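Local coordinates for hydrolase (Thermococcus thioreducens, PDB 6IAH), which is a magnesium-binding phosphatase of the haloacid dehalogenase superfamily with diverse substrate specificity, probably including phosphoglycolate, at residues G83-E86 / W87-E90; F119-P122 / G123-K126; R183-W186 / E187-G191; F217-M221 / V222-V226. All coordinates share one frame; numbering follows the deposited sequence.

Contact 1: residues G83-E86 / W87-E90; sequences GTIE and WVRE
The N-cap and first turns of helix 85-92 are formed here, with Thr84 as the cap residue and Trp87 a turn further on. Thr84 OG1 accepts from Glu86 N at 3.2 Å, and the carbonyl oxygen Thr84 O receives Trp87 N, also at 3.2 Å. Threonine suits the place because its short hydroxyl branch can replace the carbonyl that the start of a helix lacks. From Ile85 onward the regular i to i+4 pattern takes over: Arg89 N reaches Ile85 O at 3.0 Å, and Glu90 N reaches Glu86 O at 2.9 Å. Above this backbone Ile85 and Arg89 pair. The arginine chain is extended from CG to NE and runs past the isoleucine, putting Ile85 CG2 over the centre of one guanidinium face, 3.5 Å from Arg89 CZ, while Ile85 CD1 turns to Val88 CB at 4.0 Å. On the solvent side Glu86 and Glu90 lie alongside each other, their carboxylates 14° from parallel and Glu86 OE2 3.6 Å from Glu90 OE2, a proximity of like charges that would probably raise their pKa values somewhat. Arg89 is held by a salt bridge to Glu61, Trp87 meets Phe79 edge-to-face, and Val88 packs on Leu65 and Phe66, so that the inner side of the helix rests on helix 56-68 and the loop containing Phe79.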
loop_
_atom_site.group_PDB
_atom_site.type_symbol
_atom_site.label_atom_id
_atom_site.label_comp_id
_atom_site.label_asym_id
_atom_site.label_seq_id
_atom_site.Cartn_x
_atom_site.Cartn_y
_atom_site.Cartn_z
ATOM N N GLY A 83 -10.506 5.755 -13.873
ATOM C CA GLY A 83 -11.672 4.874 -13.770
ATOM C C GLY A 83 -11.769 4.092 -12.454
ATOM O O GLY A 83 -10.798 3.950 -11.693
ATOM N N THR A 84 -12.970 3.619 -12.173
ATOM C CA THR A 84 -13.252 2.861 -10.985
ATOM C C THR A 84 -13.954 1.591 -11.454
ATOM O O THR A 84 -14.154 1.374 -12.661
ATOM C CB THR A 84 -14.215 3.640 -10.037
ATOM O OG1 THR A 84 -15.529 3.664 -10.624
ATOM C CG2 THR A 84 -13.672 5.062 -9.789
ATOM N N ILE A 85 -14.313 0.756 -10.489
ATOM C CA ILE A 85 -15.008 -0.525 -10.767
ATOM C C ILE A 85 -16.336 -0.322 -11.521
ATOM O O ILE A 85 -16.787 -1.203 -12.273
ATOM C CB ILE A 85 -15.201 -1.369 -9.467
ATOM C CG1 ILE A 85 -15.512 -2.848 -9.793
ATOM C CG2 ILE A 85 -16.324 -0.801 -8.544
ATOM C CD1 ILE A 85 -14.473 -3.511 -10.732
ATOM N N GLU A 86 -16.956 0.838 -11.336
ATOM C CA GLU A 86 -18.171 1.182 -12.046
ATOM C C GLU A 86 -18.075 1.045 -13.557
ATOM O O GLU A 86 -19.032 0.666 -14.188
ATOM C CB GLU A 86 -18.607 2.617 -11.662
ATOM C CG GLU A 86 -19.736 3.194 -12.514
ATOM C CD GLU A 86 -19.911 4.675 -12.222
ATOM O OE1 GLU A 86 -20.279 5.002 -11.059
ATOM O OE2 GLU A 86 -19.631 5.491 -13.141
ATOM N N TRP A 87 -16.972 1.442 -14.146
ATOM C CA TRP A 87 -16.808 1.302 -15.592
ATOM C C TRP A 87 -16.961 -0.176 -16.049
ATOM O O TRP A 87 -17.604 -0.453 -17.040
ATOM C CB TRP A 87 -15.460 1.862 -16.025
ATOM C CG TRP A 87 -15.168 1.939 -17.499
ATOM C CD1 TRP A 87 -15.376 3.018 -18.300
ATOM C CD2 TRP A 87 -14.560 0.944 -18.326
ATOM N NE1 TRP A 87 -14.966 2.759 -19.566
ATOM C CE2 TRP A 87 -14.442 1.503 -19.622
ATOM C CE3 TRP A 87 -14.115 -0.370 -18.104
ATOM C CZ2 TRP A 87 -13.907 0.787 -20.737
ATOM C CZ3 TRP A 87 -13.561 -1.096 -19.217
ATOM C CH2 TRP A 87 -13.420 -0.488 -20.490
ATOM N N VAL A 88 -16.363 -1.073 -15.286
ATOM C CA VAL A 88 -16.355 -2.489 -15.542
ATOM C C VAL A 88 -17.731 -3.088 -15.361
ATOM O O VAL A 88 -18.217 -3.816 -16.211
ATOM C CB VAL A 88 -15.320 -3.218 -14.630
ATOM C CG1 VAL A 88 -15.198 -4.680 -15.053
ATOM C CG2 VAL A 88 -13.915 -2.606 -14.768
ATOM N N ARG A 89 -18.391 -2.727 -14.247
ATOM C CA ARG A 89 -19.697 -3.192 -13.950
ATOM C C ARG A 89 -20.728 -2.737 -14.935
ATOM O O ARG A 89 -21.603 -3.532 -15.338
ATOM C CB ARG A 89 -20.113 -2.793 -12.523
ATOM C CG ARG A 89 -19.299 -3.495 -11.485
ATOM C CD ARG A 89 -19.556 -2.875 -10.098
ATOM N NE ARG A 89 -18.794 -3.536 -9.038
ATOM C CZ ARG A 89 -18.821 -3.167 -7.752
ATOM N NH1 ARG A 89 -19.590 -2.120 -7.416
ATOM N NH2 ARG A 89 -18.069 -3.797 -6.826
ATOM N N GLU A 90 -20.592 -1.497 -15.377
ATOM C CA GLU A 90 -21.523 -0.976 -16.375
ATOM C C GLU A 90 -21.288 -1.665 -17.699
ATOM O O GLU A 90 -22.228 -1.957 -18.420
ATOM C CB GLU A 90 -21.392 0.519 -16.527
ATOM C CG GLU A 90 -22.139 1.311 -15.468
ATOM C CD GLU A 90 -21.880 2.813 -15.559
ATOM O OE1 GLU A 90 -21.280 3.266 -16.555
ATOM O OE2 GLU A 90 -22.270 3.546 -14.629
#

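Contact 2: residues F119-P122 / G123-K126; sequences FDFP and GLWK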
loop_
_atom_site.group_PDB
_atom_site.type_symbol
_atom_site.label_atom_id
_atom_site.label_comp_id
_atom_site.label_asym_id
_atom_site.label_seq_id
_atom_site.Cartn_x
_atom_site.Cartn_y
_atom_site.Cartn_z
ATOM N N PHE A 119 -10.115 -20.973 3.587
ATOM C CA PHE A 119 -9.329 -22.167 3.701
ATOM C C PHE A 119 -7.998 -21.791 4.364
ATOM O O PHE A 119 -7.653 -20.594 4.477
ATOM C CB PHE A 119 -9.068 -22.744 2.298
ATOM C CG PHE A 119 -8.750 -21.713 1.258
ATOM C CD1 PHE A 119 -9.747 -21.136 0.485
ATOM C CD2 PHE A 119 -7.418 -21.335 1.007
ATOM C CE1 PHE A 119 -9.432 -20.182 -0.492
ATOM C CE2 PHE A 119 -7.093 -20.386 0.032
ATOM C CZ PHE A 119 -8.106 -19.792 -0.721
ATOM N N ASP A 120 -7.251 -22.792 4.781
ATOM C CA ASP A 120 -5.950 -22.602 5.402
ATOM C C ASP A 120 -4.960 -22.248 4.281
ATOM O O ASP A 120 -4.889 -22.905 3.254
ATOM C CB ASP A 120 -5.528 -23.890 6.173
ATOM C CG ASP A 120 -4.287 -23.680 7.106
ATOM O OD1 ASP A 120 -3.850 -22.550 7.335
ATOM O OD2 ASP A 120 -3.738 -24.660 7.655
ATOM N N PHE A 121 -4.223 -21.162 4.476
ATOM C CA PHE A 121 -3.307 -20.662 3.494
ATOM C C PHE A 121 -2.248 -19.863 4.237
ATOM O O PHE A 121 -2.574 -19.142 5.259
ATOM C CB PHE A 121 -3.985 -19.777 2.439
ATOM C CG PHE A 121 -3.111 -19.474 1.259
ATOM C CD1 PHE A 121 -3.001 -20.367 0.214
ATOM C CD2 PHE A 121 -2.356 -18.302 1.204
ATOM C CE1 PHE A 121 -2.149 -20.107 -0.875
ATOM C CE2 PHE A 121 -1.566 -18.001 0.106
ATOM C CZ PHE A 121 -1.436 -18.927 -0.927
ATOM N N PRO A 122 -0.998 -20.031 3.805
ATOM C CA PRO A 122 0.107 -19.267 4.437
ATOM C C PRO A 122 0.089 -17.830 3.874
ATOM O O PRO A 122 0.389 -17.611 2.708
ATOM C CB PRO A 122 1.387 -20.032 4.019
ATOM C CG PRO A 122 0.985 -21.051 3.044
ATOM C CD PRO A 122 -0.480 -20.884 2.688
ATOM N N GLY A 123 -0.361 -16.886 4.684
ATOM C CA GLY A 123 -0.506 -15.533 4.236
ATOM C C GLY A 123 0.648 -14.971 3.415
ATOM O O GLY A 123 1.803 -15.021 3.853
ATOM N N LEU A 124 0.318 -14.355 2.289
ATOM C CA LEU A 124 1.304 -13.642 1.439
ATOM C C LEU A 124 1.937 -12.450 2.120
ATOM O O LEU A 124 3.024 -12.079 1.727
ATOM C CB LEU A 124 0.721 -13.219 0.104
ATOM C CG LEU A 124 0.385 -14.356 -0.868
ATOM C CD1 LEU A 124 -0.494 -13.814 -1.990
ATOM C CD2 LEU A 124 1.639 -15.068 -1.371
ATOM N N TRP A 125 1.329 -11.911 3.195
ATOM C CA TRP A 125 1.983 -10.840 3.923
ATOM C C TRP A 125 3.399 -11.247 4.453
ATOM O O TRP A 125 4.269 -10.394 4.608
ATOM C CB TRP A 125 1.095 -10.294 5.067
ATOM C CG TRP A 125 1.038 -11.201 6.252
ATOM C CD1 TRP A 125 0.182 -12.275 6.442
ATOM C CD2 TRP A 125 1.787 -11.080 7.481
ATOM N NE1 TRP A 125 0.421 -12.860 7.657
ATOM C CE2 TRP A 125 1.387 -12.155 8.322
ATOM C CE3 TRP A 125 2.792 -10.226 7.919
ATOM C CZ2 TRP A 125 1.934 -12.350 9.606
ATOM C CZ3 TRP A 125 3.359 -10.442 9.164
ATOM C CH2 TRP A 125 2.925 -11.484 9.998
ATOM N N LYS A 126 3.619 -12.539 4.672
ATOM C CA LYS A 126 4.863 -12.999 5.241
ATOM C C LYS A 126 5.991 -13.049 4.200
ATOM O O LYS A 126 7.125 -13.274 4.578
ATOM C CB LYS A 126 4.633 -14.333 6.001
ATOM C CG LYS A 126 3.515 -14.188 7.051
ATOM C CD LYS A 126 3.283 -15.411 7.933
ATOM C CE LYS A 126 3.520 -16.752 7.216
ATOM N NZ LYS A 126 2.556 -17.125 6.126
#
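Phe121 sets the edge of its ring against Leu124, whose CG lies near the ring plane, 4.2 Å from Phe121 CE2. Over one face of the same ring, toward the rim, sits CD of the next residue, Pro122, 3.3 Å above the plane, so the proline follows the aromatic side chain closely. The phenylalanine reaches forward because its CG is trans to the main-chain nitrogen (chi1 -168°). These residues belong to the irregular segment between helix 100-110 and strand 129-130, which is consistent with the return path from the helical cap of a haloacid dehalogenase enzyme to its core. The segment tightens into a 3-10 turn at Leu124: Lys126 N donates to Gly123 O at 3.2 Å, the i to i+3 bond of such a turn. In the conformer of Lys126 described, one of two deposited, the side chain curls back through bends at chi3 and chi4 and NZ also reaches Gly123 O, at 3.2 Å, standing 3.8 Å from Pro122 CB; this second grip is therefore less certain than the backbone bond. Glycine suits position 123 because a CB there would run into Trp125 CD1. Leu124, an apolar residue in a buried place, packs on Ala21 and Leu24 of helix 17-32, while Phe121 meets Phe108 edge-to-face and Trp125 lies against Leu159 and Ile163 of helix 154-164.

Contact 3: residues R183-W186 / E187-G191; sequences RALW and ELVRG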
loop_
_atom_site.group_PDB
_atom_site.type_symbol
_atom_site.label_atom_id
_atom_site.label_comp_id
_atom_site.label_asym_id
_atom_site.label_seq_id
_atom_site.Cartn_x
_atom_site.Cartn_y
_atom_site.Cartn_z
ATOM N N ARG A 183 -3.950 16.850 6.331
ATOM C CA ARG A 183 -4.422 16.708 7.731
ATOM C C ARG A 183 -3.825 15.456 8.405
ATOM O O ARG A 183 -3.717 15.413 9.603
ATOM C CB ARG A 183 -5.948 16.594 7.773
ATOM C CG ARG A 183 -6.683 17.826 7.257
ATOM C CD ARG A 183 -8.157 17.542 6.936
ATOM N NE ARG A 183 -8.788 18.709 6.322
ATOM C CZ ARG A 183 -8.626 19.122 5.062
ATOM N NH1 ARG A 183 -7.845 18.447 4.206
ATOM N NH2 ARG A 183 -9.263 20.232 4.638
ATOM N N ALA A 184 -3.449 14.444 7.615
ATOM C CA ALA A 184 -2.782 13.242 8.105
ATOM C C ALA A 184 -1.435 13.542 8.777
ATOM O O ALA A 184 -1.081 12.942 9.797
ATOM C CB ALA A 184 -2.567 12.230 6.941
ATOM N N LEU A 185 -0.709 14.512 8.210
ATOM C CA LEU A 185 0.573 14.872 8.715
ATOM C C LEU A 185 0.355 15.833 9.881
ATOM O O LEU A 185 1.013 15.710 10.930
ATOM C CB LEU A 185 1.446 15.474 7.591
ATOM C CG LEU A 185 2.922 15.745 7.964
ATOM C CD1 LEU A 185 3.709 14.602 8.661
ATOM C CD2 LEU A 185 3.635 16.217 6.678
ATOM N N TRP A 186 -0.585 16.749 9.744
ATOM C CA TRP A 186 -0.875 17.674 10.841
ATOM C C TRP A 186 -1.292 16.934 12.090
ATOM O O TRP A 186 -0.891 17.282 13.194
ATOM C CB TRP A 186 -1.972 18.648 10.443
ATOM C CG TRP A 186 -2.382 19.516 11.553
ATOM C CD1 TRP A 186 -3.420 19.316 12.403
ATOM C CD2 TRP A 186 -1.722 20.709 11.978
ATOM N NE1 TRP A 186 -3.469 20.349 13.322
ATOM C CE2 TRP A 186 -2.440 21.221 13.067
ATOM C CE3 TRP A 186 -0.624 21.420 11.503
ATOM C CZ2 TRP A 186 -2.081 22.420 13.709
ATOM C CZ3 TRP A 186 -0.268 22.623 12.133
ATOM C CH2 TRP A 186 -0.993 23.106 13.221
ATOM N N GLU A 187 -2.103 15.898 11.903
ATOM C CA GLU A 187 -2.505 15.011 12.989
ATOM C C GLU A 187 -1.346 14.577 13.884
ATOM O O GLU A 187 -1.474 14.551 15.103
ATOM C CB GLU A 187 -3.187 13.749 12.410
ATOM C CG GLU A 187 -3.897 12.860 13.428
ATOM C CD GLU A 187 -4.871 13.647 14.307
ATOM O OE1 GLU A 187 -5.356 14.722 13.831
ATOM O OE2 GLU A 187 -5.093 13.221 15.485
ATOM N N LEU A 188 -0.236 14.197 13.267
ATOM C CA LEU A 188 0.941 13.759 13.977
ATOM C C LEU A 188 1.755 14.928 14.524
ATOM O O LEU A 188 2.062 14.961 15.706
ATOM C CB LEU A 188 1.864 12.944 13.071
ATOM C CG LEU A 188 1.741 11.445 12.968
ATOM C CD1 LEU A 188 3.008 10.950 12.300
ATOM C CD2 LEU A 188 1.526 10.837 14.351
ATOM N N VAL A 189 2.173 15.832 13.632
ATOM C CA VAL A 189 3.222 16.791 13.960
ATOM C C VAL A 189 2.690 18.099 14.556
ATOM O O VAL A 189 3.428 18.772 15.226
ATOM C CB VAL A 189 4.203 17.037 12.815
ATOM C CG1 VAL A 189 4.767 15.703 12.301
ATOM C CG2 VAL A 189 3.587 17.821 11.633
ATOM N N ARG A 190 1.435 18.457 14.299
ATOM C CA ARG A 190 0.835 19.681 14.835
ATOM C C ARG A 190 1.722 20.970 14.679
ATOM O O ARG A 190 1.914 21.718 15.603
ATOM C CB ARG A 190 0.478 19.424 16.290
ATOM C CG ARG A 190 -0.441 18.235 16.519
ATOM C CD ARG A 190 -1.856 18.494 16.014
ATOM N NE ARG A 190 -2.715 17.299 16.058
ATOM C CZ ARG A 190 -3.590 16.979 17.020
ATOM N NH1 ARG A 190 -3.751 17.744 18.098
ATOM N NH2 ARG A 190 -4.314 15.866 16.911
ATOM N N GLY A 191 2.305 21.143 13.504
ATOM C CA GLY A 191 3.133 22.298 13.182
ATOM C C GLY A 191 4.592 22.265 13.615
ATOM O O GLY A 191 5.297 23.221 13.405
#
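Leu185 O is gripped twice: Val189 N donates to it at 2.9 Å, and Leu188 N adds a weak bond at 3.1 Å. Ala184 O is buried with no partner in the model, consistent with Leu188 N turning to Leu185 O instead. Around it the helical pattern holds, Arg190 N reaching Trp186 O at 2.8 Å even though Arg190 has positive phi and leaves the helix. That change of course carries the chain across the indole. Arg190 CA stands over the centre of the six-membered ring of Trp186, 3.8 Å from its centroid and 5° off the normal, a CH-pi contact, and Arg190 CD approaches Trp186 NE1 at 3.6 Å. This is the C-terminal end of helix 183-189, the crossover helix between strands 171-172 and 194-198 of the Rossmann-like haloacid dehalogenase core. Gly191 also has positive phi, and a CB there would come tightly against Trp186 CZ3, so glycine fits on both counts. The bent chain of Arg190 brings NH2 back to Glu187 OE2, a salt bridge of 3.1 Å, although the hydrogen-bond geometry is weak. An alanine at Trp186 takes away the ring face under Arg190 CA and the stacking partner of Tyr214, and the helix end would probably be freer to shift. On the buried side Leu185 CD1 meets Val189 CG1 at 3.9 Å, branched apolar groups suited to a helix face that packs on Phe206 and Tyr210 of helix 201-213, with Val189 reaching Val4 of strand 2-5.

Contact 4: residues F217-M221 / V222-V226; sequences FDFVM and VGRDV
Met221 ends edge strand 218-221 of the parallel haloacid dehalogenase sheet, and the chain turns back on it through a type II turn at residues 221-224, so that Arg224 and Asp225 fold over the methionine. Hydrogen bonds come first. Met221 O accepts from Arg224 N at 3.2 Å, closing the turn, and from Asp225 N at 2.8 Å; Gly223 supplies the positive phi that a type II turn wants at its third position. The methionine amide is gripped in return: Met221 N donates to Asp225 OD2 at 2.8 Å, meeting it from above the carboxylate plane. Charge adds a second clamp. Arg224 holds Asp225 side-on, NE to OD1 at 2.9 Å (171°) and NH2 to OD2 at 3.1 Å, using the syn lone pair of OD2; a further salt bridge joins Arg224 to Glu204 of helix 201-213. Asp225 OD2 thus serves two donors, which should fix the carboxylate and favour its charged form. Packing against the guanidinium comes third. Met221 CB lies over one guanidinium face of Arg224, toward the rim, with CE 3.5 Å from Arg224 NH1, the chain trans through CG and SD (chi1 -179°) and bent only at the last bond. Were Met221 an alanine, SD and CE would be gone from beside the guanidinium, and Arg224, though still salt-bridged, would probably be less firmly held on that side. Phe219 adds a ring edge, CE2 3.9 Å from Arg224 NH2. Val222 packs close to the magnesium ligand Asp199, and the beta-branched, apolar Val220 and Val226 meet CG1 to CG1 at 3.6 Å.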
loop_
_atom_site.group_PDB
_atom_site.type_symbol
_atom_site.label_atom_id
_atom_site.label_comp_id
_atom_site.label_asym_id
_atom_site.label_seq_id
_atom_site.Cartn_x
_atom_site.Cartn_y
_atom_site.Cartn_z
ATOM N N PHE A 217 7.841 21.821 5.818
ATOM C CA PHE A 217 8.128 20.441 6.207
ATOM C C PHE A 217 8.924 19.888 5.046
ATOM O O PHE A 217 8.661 20.235 3.918
ATOM C CB PHE A 217 6.829 19.658 6.367
ATOM C CG PHE A 217 6.908 18.576 7.365
ATOM C CD1 PHE A 217 6.781 18.853 8.714
ATOM C CD2 PHE A 217 7.144 17.271 6.969
ATOM C CE1 PHE A 217 6.885 17.833 9.655
ATOM C CE2 PHE A 217 7.244 16.267 7.891
ATOM C CZ PHE A 217 7.105 16.527 9.230
ATOM N N ASP A 218 9.901 19.083 5.331
ATOM C CA ASP A 218 10.767 18.509 4.306
ATOM C C ASP A 218 10.245 17.202 3.794
ATOM O O ASP A 218 9.519 16.470 4.489
ATOM C CB ASP A 218 12.184 18.307 4.833
ATOM C CG ASP A 218 12.909 19.650 5.155
ATOM O OD1 ASP A 218 12.636 20.724 4.553
ATOM O OD2 ASP A 218 13.789 19.605 6.039
ATOM N N PHE A 219 10.678 16.860 2.575
ATOM C CA PHE A 219 10.298 15.633 1.988
ATOM C C PHE A 219 11.536 15.009 1.389
ATOM O O PHE A 219 12.319 15.718 0.759
ATOM C CB PHE A 219 9.246 15.836 0.869
ATOM C CG PHE A 219 9.014 14.588 0.044
ATOM C CD1 PHE A 219 8.362 13.459 0.620
ATOM C CD2 PHE A 219 9.514 14.476 -1.276
ATOM C CE1 PHE A 219 8.179 12.304 -0.111
ATOM C CE2 PHE A 219 9.325 13.311 -1.999
ATOM C CZ PHE A 219 8.643 12.220 -1.428
ATOM N N VAL A 220 11.714 13.701 1.605
ATOM C CA VAL A 220 12.808 12.924 0.999
ATOM C C VAL A 220 12.241 11.711 0.294
ATOM O O VAL A 220 11.447 10.928 0.883
ATOM C CB VAL A 220 13.836 12.547 2.103
ATOM C CG1 VAL A 220 14.857 11.514 1.646
ATOM C CG2 VAL A 220 14.544 13.803 2.588
ATOM N N MET A 221 12.690 11.479 -0.930
ATOM C CA MET A 221 12.202 10.379 -1.684
ATOM C C MET A 221 13.286 9.359 -1.792
ATOM O O MET A 221 14.311 9.627 -2.409
ATOM C CB MET A 221 11.742 10.791 -3.066
ATOM C CG MET A 221 11.210 9.578 -3.834
ATOM S SD MET A 221 10.606 9.877 -5.482
ATOM C CE MET A 221 9.169 10.906 -5.111
ATOM N N VAL A 222 13.049 8.173 -1.226
ATOM C CA VAL A 222 14.026 7.094 -1.298
ATOM C C VAL A 222 14.254 6.709 -2.736
ATOM O O VAL A 222 13.316 6.751 -3.525
ATOM C CB VAL A 222 13.692 5.897 -0.408
ATOM C CG1 VAL A 222 13.661 6.356 1.040
ATOM C CG2 VAL A 222 12.376 5.222 -0.824
ATOM N N GLY A 223 15.497 6.412 -3.082
ATOM C CA GLY A 223 15.852 6.003 -4.462
ATOM C C GLY A 223 16.031 7.166 -5.458
ATOM O O GLY A 223 16.430 6.950 -6.626
ATOM N N ARG A 224 15.684 8.366 -5.037
ATOM C CA ARG A 224 15.974 9.584 -5.788
ATOM C C ARG A 224 16.855 10.519 -4.990
ATOM O O ARG A 224 17.889 10.958 -5.479
ATOM C CB ARG A 224 14.665 10.270 -6.153
ATOM C CG ARG A 224 14.773 11.356 -7.210
ATOM C CD ARG A 224 13.450 12.080 -7.316
ATOM N NE ARG A 224 13.206 12.900 -6.119
ATOM C CZ ARG A 224 12.067 13.508 -5.838
ATOM N NH1 ARG A 224 11.030 13.403 -6.648
ATOM N NH2 ARG A 224 11.968 14.251 -4.723
ATOM N N ASP A 225 16.455 10.840 -3.767
ATOM C CA ASP A 225 17.125 11.839 -2.941
ATOM C C ASP A 225 18.178 11.201 -2.009
ATOM O O ASP A 225 19.067 11.874 -1.472
ATOM C CB ASP A 225 16.095 12.622 -2.114
ATOM C CG ASP A 225 15.030 13.231 -2.961
ATOM O OD1 ASP A 225 15.295 13.484 -4.167
ATOM O OD2 ASP A 225 13.920 13.487 -2.480
ATOM N N VAL A 226 18.060 9.890 -1.816
ATOM C CA VAL A 226 18.875 9.155 -0.877
ATOM C C VAL A 226 18.722 7.711 -1.295
ATOM O O VAL A 226 17.743 7.363 -1.960
ATOM C CB VAL A 226 18.392 9.464 0.572
ATOM C CG1 VAL A 226 17.044 8.795 0.860
ATOM C CG2 VAL A 226 19.445 9.062 1.585
#

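All four contacts are local, but their settings differ. Contacts 3 and 4 share the Rossmann-like core and touch directly, Leu185 and Val189 of the crossover helix packing on Phe217 beside the edge strand; their centres lie about 19 Å apart. Contacts 1 and 2 belong to the helical part, and contact 2 lies on the other side of the chain's centre from contacts 3 and 4. Contacts 1, 2 and 3 are partly buried, whereas contact 4 is a surface contact, though nearest the magnesium site. Chemistry follows place: helix capping and like charges in contact 1, aromatic and proline packing in 2, an indole at a helix end in 3, a charge-clamped turn in 4.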